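Local coordinates for R.Pab1 family restriction endonuclease (Campylobacter coli, PDB 7CFA), which acts as a restriction DNA glycosylase, probably removing a base within a specific DNA recognition sequence so that the strand can then be cut, at residues E11-L14 with K20-I23; L178-N181 with E185-F188; L189-S192 with K196-G199. The protein carries 2 engineered substitutions. All coordinates share one frame; numbering follows the deposited sequence.

How the interactions relate
Interaction 1 is the buried contact of the three. It joins strand 8-13 to strand 21-27 through aliphatic side chains. Interaction 2 is partly buried. It closes a loop between strands 166-175 and 191-192 with hydrogen bonds and the edge of the F188 ring. Interaction 3 lies at the surface and rests on one salt bridge. Strand 8-13 of interaction 1 pairs with strand 198-203 of interaction 3 in a two-stranded sheet. L14 links interaction 1 to interaction 2 by packing on L179 and F188. Interactions 2 and 3 follow each other along the chain, and F188 touches E197 and forms a cation-pi pair with R191. Chemistry thus shifts from apolar to charged toward the surface.

Interaction 1 (E11-L14 with K20-I23); sequences ELPL and KIRI
I21 packs against L12 and P13 where two antiparallel sheets of the fold meet. Strand 8-13 belongs to a two-stranded sheet with strand 198-203. Strand 21-27 belongs to the large seven-stranded antiparallel sheet. The contact is therefore sheet against sheet by side chains, not a paired beta hairpin. The nearest alpha carbons, P13 CA and I21 CA, are 6.8 Å apart.

The tight part surrounds I21, which points at the other strand. Its two branches divide the work. CG1 lies beside the backbone N (chi1 -54°) and carries CD1 toward L12. I21 CD1 meets L12 CD2 at 3.8 Å, and the two side chains cross at about a right angle. Behind this group stands strand 47-51, where W51 touches both L12 and I21, and V49 touches I21. W51 thus bridges the two sides of the contact.

The rest is looser. The partly exposed ring of P13 adds a flank, with P13 CD 4.2 Å from I21 CG1. L14 CD2 and I23 CD1 are 4.1 Å apart. I23 is partly exposed; V36 and V49 also touch it. L14 is buried, since L179, F188 and I193 lie against it. The solvent side belongs to E11 and R22, both exposed. E11 takes no part in the packing and pairs with K198. R22, between I21 and I23, points away and pairs with E50.

The second branch of I21, anti to the backbone N, gives the closest approach of all: methyl CG2 of I21 sits 3.2 Å from the carbonyl oxygen O of P13.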
ATOM      1  N   GLU A  11      14.859   1.964 -22.662  1.00 61.10           N
ATOM      2  CA  GLU A  11      14.119   0.711 -22.716  1.00 67.49           C
ATOM      3  C   GLU A  11      13.327   0.502 -21.430  1.00 59.97           C
ATOM      4  O   GLU A  11      13.880   0.584 -20.329  1.00 62.29           O
ATOM      5  CB  GLU A  11      15.078  -0.456 -22.946  1.00 71.67           C
ATOM      6  CG  GLU A  11      14.432  -1.826 -22.855  1.00 77.78           C
ATOM      7  CD  GLU A  11      15.385  -2.939 -23.237  1.00 80.15           C
ATOM      8  OE1 GLU A  11      15.884  -2.929 -24.382  1.00 83.96           O
ATOM      9  OE2 GLU A  11      15.648  -3.818 -22.390  1.00 86.93           O
ATOM     10  N   LEU A  12      12.033   0.225 -21.576  1.00 54.97           N
ATOM     11  CA  LEU A  12      11.135   0.032 -20.440  1.00 61.68           C
ATOM     12  C   LEU A  12      10.424  -1.303 -20.590  1.00 63.54           C
ATOM     13  O   LEU A  12       9.696  -1.509 -21.582  1.00 65.55           O
ATOM     14  CB  LEU A  12      10.122   1.175 -20.347  1.00 56.26           C
ATOM     15  CG  LEU A  12      10.707   2.565 -20.114  1.00 58.86           C
ATOM     16  CD1 LEU A  12       9.616   3.613 -20.214  1.00 55.93           C
ATOM     17  CD2 LEU A  12      11.393   2.627 -18.760  1.00 59.21           C
ATOM     18  N   PRO A  13      10.591  -2.236 -19.649  1.00 72.77           N
ATOM     19  CA  PRO A  13       9.847  -3.505 -19.716  1.00 78.23           C
ATOM     20  C   PRO A  13       8.364  -3.261 -19.487  1.00 75.75           C
ATOM     21  O   PRO A  13       7.962  -2.746 -18.441  1.00 78.61           O
ATOM     22  CB  PRO A  13      10.467  -4.341 -18.589  1.00 81.13           C
ATOM     23  CG  PRO A  13      11.782  -3.674 -18.283  1.00 82.13           C
ATOM     24  CD  PRO A  13      11.549  -2.218 -18.534  1.00 72.93           C
ATOM     25  N   LEU A  14       7.548  -3.630 -20.474  1.00 75.20           N
ATOM     26  CA  LEU A  14       6.110  -3.386 -20.404  1.00 80.41           C
ATOM     27  C   LEU A  14       5.378  -4.527 -19.703  1.00 91.32           C
ATOM     28  O   LEU A  14       4.744  -4.320 -18.664  1.00 97.48           O
ATOM     29  CB  LEU A  14       5.551  -3.162 -21.814  1.00 80.56           C
ATOM     30  CG  LEU A  14       6.103  -1.938 -22.544  1.00 73.66           C
ATOM     31  CD1 LEU A  14       5.462  -1.796 -23.910  1.00 69.04           C
ATOM     32  CD2 LEU A  14       5.892  -0.679 -21.714  1.00 74.99           C
ATOM     33  N   LYS A  20       9.217  -1.862 -11.062  1.00 73.79           N
ATOM     34  CA  LYS A  20       9.162  -0.407 -11.103  1.00 65.80           C
ATOM     35  C   LYS A  20       8.277   0.125 -12.223  1.00 62.91           C
ATOM     36  O   LYS A  20       7.869   1.289 -12.168  1.00 56.97           O
ATOM     37  CB  LYS A  20      10.579   0.157 -11.260  1.00 69.91           C
ATOM     38  CG  LYS A  20      11.493  -0.110 -10.076  1.00 77.11           C
ATOM     39  CD  LYS A  20      12.960  -0.076 -10.491  1.00 79.76           C
ATOM     40  CE  LYS A  20      13.344   1.266 -11.095  1.00 69.38           C
ATOM     41  NZ  LYS A  20      13.305   2.372 -10.096  1.00 57.30           N
ATOM     42  N   ILE A  21       7.979  -0.689 -13.233  1.00 63.74           N
ATOM     43  CA  ILE A  21       7.157  -0.283 -14.368  1.00 59.97           C
ATOM     44  C   ILE A  21       5.806  -0.974 -14.260  1.00 64.45           C
ATOM     45  O   ILE A  21       5.738  -2.204 -14.149  1.00 64.32           O
ATOM     46  CB  ILE A  21       7.829  -0.619 -15.710  1.00 64.78           C
ATOM     47  CG1 ILE A  21       9.240  -0.032 -15.773  1.00 67.13           C
ATOM     48  CG2 ILE A  21       6.984  -0.096 -16.859  1.00 64.38           C
ATOM     49  CD1 ILE A  21       9.267   1.472 -15.841  1.00 70.92           C
ATOM     50  N   ARG A  22       4.735  -0.184 -14.299  1.00 64.47           N
ATOM     51  CA  ARG A  22       3.383  -0.717 -14.306  1.00 61.53           C
ATOM     52  C   ARG A  22       2.561   0.019 -15.355  1.00 63.99           C
ATOM     53  O   ARG A  22       2.819   1.184 -15.665  1.00 66.68           O
ATOM     54  CB  ARG A  22       2.716  -0.599 -12.926  1.00 60.80           C
ATOM     55  CG  ARG A  22       3.412  -1.397 -11.828  1.00 72.05           C
ATOM     56  CD  ARG A  22       2.586  -1.448 -10.546  1.00 82.23           C
ATOM     57  NE  ARG A  22       2.372  -0.126  -9.963  1.00 93.25           N
ATOM     58  CZ  ARG A  22       1.815   0.083  -8.773  1.00 94.55           C
ATOM     59  NH1 ARG A  22       1.418  -0.945  -8.035  1.00 96.87           N
ATOM     60  NH2 ARG A  22       1.658   1.320  -8.318  1.00 83.26           N
ATOM     61  N   ILE A  23       1.570  -0.679 -15.903  1.00 65.35           N
ATOM     62  CA  ILE A  23       0.670  -0.127 -16.910  1.00 61.73           C
ATOM     63  C   ILE A  23      -0.704   0.038 -16.280  1.00 62.27           C
ATOM     64  O   ILE A  23      -1.249  -0.912 -15.704  1.00 66.30           O
ATOM     65  CB  ILE A  23       0.598  -1.024 -18.159  1.00 68.36           C
ATOM     66  CG1 ILE A  23       2.000  -1.284 -18.713  1.00 69.65           C
ATOM     67  CG2 ILE A  23      -0.284  -0.382 -19.221  1.00 66.76           C
ATOM     68  CD1 ILE A  23       2.724  -0.031 -19.153  1.00 69.67           C
TER

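Interaction 2 (L178-N181 with E185-F188); sequences LLKN and ERNF
N181 and E185 face each other across a loop between strands 166-175 and 191-192. Their side chains cross obliquely, with amide and carboxylate planes 32° apart. The N181 amide is used at both ends. Its OD1 takes the backbone N of E185 at 2.6 Å, with that donor above the carbonyl plane. Its ND2 reaches E185 OE1 at 3.2 Å, almost in the amide plane, and meets the anti lone pair of that oxygen. N181 CG sits between the backbone N and the carbonyl carbon (chi1 58°), which folds the amide back toward E185. N181 N also donates to E185 O at 2.8 Å.

R186, at the centre of an inverse gamma turn, lays its guanidinium against the K180 chain. K180 CG sits 3.7 Å above the plane of the R186 guanidinium, over its centre. At the edge of the same group, R186 NE bonds to L178 O at 3.0 Å.

F188 turns its ring edge to the backbone. Its CD1 is 3.3 Å from L179 O, in the plane of the ring.

K180 and R186 carry like charges, yet both form salt bridges with E202, and K180 also pairs with D9. These carboxylates probably offset the charges. The loop is thus tied by backbone, amide and guanidinium bonds within, and beyond by the shared acid E202, with D9 on K180 as well.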
ATOM      1  N   LEU A 178       3.124   6.923 -26.512  1.00 62.59           N
ATOM      2  CA  LEU A 178       4.334   7.701 -26.756  1.00 61.87           C
ATOM      3  C   LEU A 178       5.555   6.821 -26.976  1.00 57.61           C
ATOM      4  O   LEU A 178       6.567   7.308 -27.489  1.00 59.81           O
ATOM      5  CB  LEU A 178       4.609   8.649 -25.588  1.00 69.70           C
ATOM      6  CG  LEU A 178       3.649   9.813 -25.352  1.00 82.72           C
ATOM      7  CD1 LEU A 178       4.166  10.669 -24.210  1.00 85.41           C
ATOM      8  CD2 LEU A 178       3.481  10.641 -26.614  1.00 82.68           C
ATOM      9  N   LEU A 179       5.485   5.549 -26.600  1.00 61.40           N
ATOM     10  CA  LEU A 179       6.636   4.665 -26.685  1.00 62.35           C
ATOM     11  C   LEU A 179       6.826   4.150 -28.106  1.00 65.74           C
ATOM     12  O   LEU A 179       5.866   3.964 -28.858  1.00 62.89           O
ATOM     13  CB  LEU A 179       6.475   3.484 -25.727  1.00 55.76           C
ATOM     14  CG  LEU A 179       6.372   3.804 -24.234  1.00 53.62           C
ATOM     15  CD1 LEU A 179       5.984   2.561 -23.453  1.00 55.64           C
ATOM     16  CD2 LEU A 179       7.685   4.370 -23.718  1.00 49.12           C
ATOM     17  N   LYS A 180       8.083   3.923 -28.466  1.00 63.85           N
ATOM     18  CA  LYS A 180       8.431   3.285 -29.725  1.00 71.72           C
ATOM     19  C   LYS A 180       8.714   1.807 -29.487  1.00 77.38           C
ATOM     20  O   LYS A 180       9.182   1.412 -28.416  1.00 71.22           O
ATOM     21  CB  LYS A 180       9.651   3.952 -30.364  1.00 69.84           C
ATOM     22  CG  LYS A 180       9.478   5.434 -30.648  1.00 69.86           C
ATOM     23  CD  LYS A 180      10.713   6.021 -31.314  1.00 71.20           C
ATOM     24  CE  LYS A 180      11.924   5.956 -30.398  1.00 65.73           C
ATOM     25  NZ  LYS A 180      13.127   6.577 -31.017  1.00 61.69           N
ATOM     26  N   ASN A 181       8.419   0.990 -30.494  1.00 74.49           N
ATOM     27  CA  ASN A 181       8.720  -0.433 -30.416  1.00 77.10           C
ATOM     28  C   ASN A 181      10.199  -0.645 -30.739  1.00 80.00           C
ATOM     29  O   ASN A 181      10.987   0.302 -30.803  1.00 78.22           O
ATOM     30  CB  ASN A 181       7.795  -1.227 -31.337  1.00 86.80           C
ATOM     31  CG  ASN A 181       7.883  -0.785 -32.789  1.00 93.70           C
ATOM     32  OD1 ASN A 181       8.749   0.005 -33.163  1.00100.58           O
ATOM     33  ND2 ASN A 181       6.984  -1.305 -33.616  1.00 90.15           N
ATOM     34  N   GLU A 185       8.929   2.400 -34.051  1.00 87.47           N
ATOM     35  CA  GLU A 185       7.587   2.771 -34.480  1.00 87.55           C
ATOM     36  C   GLU A 185       6.699   2.990 -33.264  1.00 81.35           C
ATOM     37  O   GLU A 185       6.696   2.173 -32.336  1.00 80.97           O
ATOM     38  CB  GLU A 185       6.983   1.688 -35.377  1.00 95.59           C
ATOM     39  CG  GLU A 185       7.752   1.430 -36.657  1.00101.34           C
ATOM     40  CD  GLU A 185       7.226   0.225 -37.410  1.00108.58           C
ATOM     41  OE1 GLU A 185       6.989  -0.822 -36.770  1.00109.97           O
ATOM     42  OE2 GLU A 185       7.040   0.327 -38.640  1.00112.13           O
ATOM     43  N   ARG A 186       5.947   4.090 -33.272  1.00 79.42           N
ATOM     44  CA  ARG A 186       4.951   4.357 -32.233  1.00 76.03           C
ATOM     45  C   ARG A 186       3.608   3.767 -32.665  1.00 79.79           C
ATOM     46  O   ARG A 186       2.659   4.465 -33.025  1.00 84.05           O
ATOM     47  CB  ARG A 186       4.853   5.853 -31.958  1.00 72.53           C
ATOM     48  CG  ARG A 186       6.074   6.436 -31.264  1.00 71.78           C
ATOM     49  CD  ARG A 186       5.915   7.926 -30.992  1.00 71.15           C
ATOM     50  NE  ARG A 186       7.056   8.465 -30.254  1.00 73.97           N
ATOM     51  CZ  ARG A 186       8.158   8.944 -30.825  1.00 65.15           C
ATOM     52  NH1 ARG A 186       8.273   8.955 -32.145  1.00 65.81           N
ATOM     53  NH2 ARG A 186       9.147   9.412 -30.075  1.00 55.59           N
ATOM     54  N   ASN A 187       3.547   2.435 -32.622  1.00 80.83           N
ATOM     55  CA  ASN A 187       2.377   1.686 -33.065  1.00 83.42           C
ATOM     56  C   ASN A 187       1.667   0.976 -31.918  1.00 82.41           C
ATOM     57  O   ASN A 187       0.949  -0.002 -32.153  1.00 93.73           O
ATOM     58  CB  ASN A 187       2.777   0.674 -34.139  1.00 89.44           C
ATOM     59  CG  ASN A 187       3.731  -0.384 -33.616  1.00 88.77           C
ATOM     60  OD1 ASN A 187       4.388  -0.191 -32.593  1.00 74.56           O
ATOM     61  ND2 ASN A 187       3.814  -1.508 -34.319  1.00 98.34           N
ATOM     62  N   PHE A 188       1.854   1.439 -30.681  1.00 74.65           N
ATOM     63  CA  PHE A 188       1.200   0.781 -29.554  1.00 77.53           C
ATOM     64  C   PHE A 188      -0.288   1.097 -29.503  1.00 81.16           C
ATOM     65  O   PHE A 188      -1.070   0.297 -28.976  1.00 86.55           O
ATOM     66  CB  PHE A 188       1.871   1.183 -28.241  1.00 70.18           C
ATOM     67  CG  PHE A 188       3.162   0.466 -27.977  1.00 74.52           C
ATOM     68  CD1 PHE A 188       4.375   1.063 -28.274  1.00 74.71           C
ATOM     69  CD2 PHE A 188       3.162  -0.809 -27.434  1.00 80.45           C
ATOM     70  CE1 PHE A 188       5.565   0.404 -28.033  1.00 77.12           C
ATOM     71  CE2 PHE A 188       4.349  -1.475 -27.193  1.00 83.52           C
ATOM     72  CZ  PHE A 188       5.552  -0.867 -27.491  1.00 80.67           C
TER

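Interaction 3 (L189-S192 with K196-G199); sequences LNRS and KEKG. Engineered in segment 189-192: S192 (natural residue Cys).
R191 and E197 reach toward each other from opposite directions and close a salt bridge at the surface. The R191 side chain starts with CB directed toward the segment 196-199. CG lies anti to the backbone N (chi1 179°), which sends the chain out from strand 191-192. CB, CG and CD serve as the arm, and E197 meets none of them. A bend at chi3 (67°) then turns the guanidinium. NE donates to the backbone O of N187, a second partner that helps fix the rotation of the group. CZ comes next, 3.6 Å from E197 OE2. NH2 makes the one bond to the acid that is not weak, reaching E197 OE2 at 3.1 Å. E197 OE2 lies near the guanidinium plane of R191, and NH2 meets it on its syn side. NH1 adds two weak bonds, to E197 OE2 at 3.3 Å and to E197 OE1 at 3.4 Å.

The acid meets the guanidinium at its edge, but the two flat groups are not coplanar. Their planes are 41° apart, which fits one good bond beside two weak ones. The ring of F188 also forms a cation-pi pair with R191. E197 is held in turn, because OE1 accepts a hydrogen bond from the backbone N of E194. S192, next to R191, is engineered from Cys.

The weakly bonded strand 191-192 pairs with strand 42-43, and strand 198-203 pairs with strand 8-13. The R191-E197 bridge therefore spans two small antiparallel sheets, near the short loop that joins strand 191-192 to strand 198-203.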
ATOM      1  N   LEU A 189      -0.696   2.244 -30.041  1.00 77.37           N
ATOM      2  CA  LEU A 189      -2.099   2.631 -30.006  1.00 79.71           C
ATOM      3  C   LEU A 189      -2.935   1.665 -30.837  1.00 90.51           C
ATOM      4  O   LEU A 189      -2.565   1.321 -31.964  1.00 91.32           O
ATOM      5  CB  LEU A 189      -2.263   4.060 -30.520  1.00 88.10           C
ATOM      6  CG  LEU A 189      -3.596   4.749 -30.220  1.00 93.37           C
ATOM      7  CD1 LEU A 189      -3.842   4.789 -28.721  1.00 88.84           C
ATOM      8  CD2 LEU A 189      -3.610   6.150 -30.806  1.00 97.74           C
ATOM      9  N   ASN A 190      -4.061   1.227 -30.269  1.00 95.19           N
ATOM     10  CA  ASN A 190      -4.957   0.260 -30.909  1.00 99.58           C
ATOM     11  C   ASN A 190      -4.230  -1.051 -31.204  1.00102.48           C
ATOM     12  O   ASN A 190      -4.351  -1.629 -32.286  1.00104.62           O
ATOM     13  CB  ASN A 190      -5.584   0.842 -32.181  1.00 95.25           C
ATOM     14  CG  ASN A 190      -6.395   2.091 -31.910  1.00 97.96           C
ATOM     15  OD1 ASN A 190      -7.005   2.230 -30.849  1.00104.78           O
ATOM     16  ND2 ASN A 190      -6.406   3.009 -32.869  1.00 91.92           N
ATOM     17  N   ARG A 191      -3.464  -1.521 -30.222  1.00 99.09           N
ATOM     18  CA  ARG A 191      -2.709  -2.758 -30.369  1.00100.94           C
ATOM     19  C   ARG A 191      -2.386  -3.311 -28.989  1.00101.41           C
ATOM     20  O   ARG A 191      -2.111  -2.549 -28.059  1.00106.91           O
ATOM     21  CB  ARG A 191      -1.418  -2.533 -31.169  1.00 99.63           C
ATOM     22  CG  ARG A 191      -0.580  -3.792 -31.344  1.00102.58           C
ATOM     23  CD  ARG A 191       0.638  -3.553 -32.221  1.00113.67           C
ATOM     24  NE  ARG A 191       1.611  -2.654 -31.604  1.00112.65           N
ATOM     25  CZ  ARG A 191       2.579  -3.048 -30.783  1.00106.73           C
ATOM     26  NH1 ARG A 191       2.705  -4.329 -30.466  1.00114.10           N
ATOM     27  NH2 ARG A 191       3.422  -2.160 -30.276  1.00103.53           N
ATOM     28  N   SER A 192      -2.421  -4.635 -28.867  1.00 95.03           N
ATOM     29  CA  SER A 192      -2.065  -5.288 -27.617  1.00 96.24           C
ATOM     30  C   SER A 192      -0.551  -5.418 -27.498  1.00100.04           C
ATOM     31  O   SER A 192       0.170  -5.496 -28.497  1.00104.11           O
ATOM     32  CB  SER A 192      -2.717  -6.668 -27.523  1.00 96.96           C
ATOM     33  OG  SER A 192      -2.261  -7.520 -28.558  1.00104.67           O
ATOM     34  N   LYS A 196       6.879  -9.982 -23.310  1.00107.85           N
ATOM     35  CA  LYS A 196       8.261  -9.539 -23.126  1.00103.66           C
ATOM     36  C   LYS A 196       8.597  -8.326 -23.985  1.00 98.91           C
ATOM     37  O   LYS A 196       9.773  -7.991 -24.153  1.00100.98           O
ATOM     38  CB  LYS A 196       9.255 -10.666 -23.417  1.00105.83           C
ATOM     39  CG  LYS A 196       9.066 -11.914 -22.568  1.00104.43           C
ATOM     40  CD  LYS A 196      10.091 -12.983 -22.927  1.00108.05           C
ATOM     41  CE  LYS A 196       9.873 -14.273 -22.140  1.00115.63           C
ATOM     42  NZ  LYS A 196      10.866 -15.317 -22.534  1.00119.87           N
ATOM     43  N   GLU A 197       7.585  -7.662 -24.536  1.00 95.22           N
ATOM     44  CA  GLU A 197       7.825  -6.527 -25.415  1.00 96.74           C
ATOM     45  C   GLU A 197       8.343  -5.336 -24.620  1.00 98.12           C
ATOM     46  O   GLU A 197       7.892  -5.068 -23.502  1.00 99.59           O
ATOM     47  CB  GLU A 197       6.550  -6.139 -26.166  1.00 95.56           C
ATOM     48  CG  GLU A 197       6.768  -5.067 -27.227  1.00 95.62           C
ATOM     49  CD  GLU A 197       5.521  -4.749 -28.028  1.00 98.28           C
ATOM     50  OE1 GLU A 197       4.461  -5.355 -27.759  1.00 97.77           O
ATOM     51  OE2 GLU A 197       5.604  -3.890 -28.932  1.00 96.88           O
ATOM     52  N   LYS A 198       9.292  -4.618 -25.210  1.00 93.86           N
ATOM     53  CA  LYS A 198       9.902  -3.456 -24.585  1.00 83.18           C
ATOM     54  C   LYS A 198       9.372  -2.184 -25.228  1.00 77.72           C
ATOM     55  O   LYS A 198       9.168  -2.127 -26.444  1.00 78.91           O
ATOM     56  CB  LYS A 198      11.425  -3.505 -24.714  1.00 85.99           C
ATOM     57  CG  LYS A 198      12.068  -4.738 -24.106  1.00 94.63           C
ATOM     58  CD  LYS A 198      11.915  -4.751 -22.595  1.00 93.65           C
ATOM     59  CE  LYS A 198      12.639  -5.938 -21.984  1.00 97.79           C
ATOM     60  NZ  LYS A 198      14.088  -5.930 -22.326  1.00103.48           N
ATOM     61  N   GLY A 199       9.139  -1.171 -24.402  1.00 71.45           N
ATOM     62  CA  GLY A 199       8.806   0.156 -24.877  1.00 69.84           C
ATOM     63  C   GLY A 199      10.015   1.064 -24.755  1.00 68.94           C
ATOM     64  O   GLY A 199      10.827   0.917 -23.845  1.00 64.78           O
TER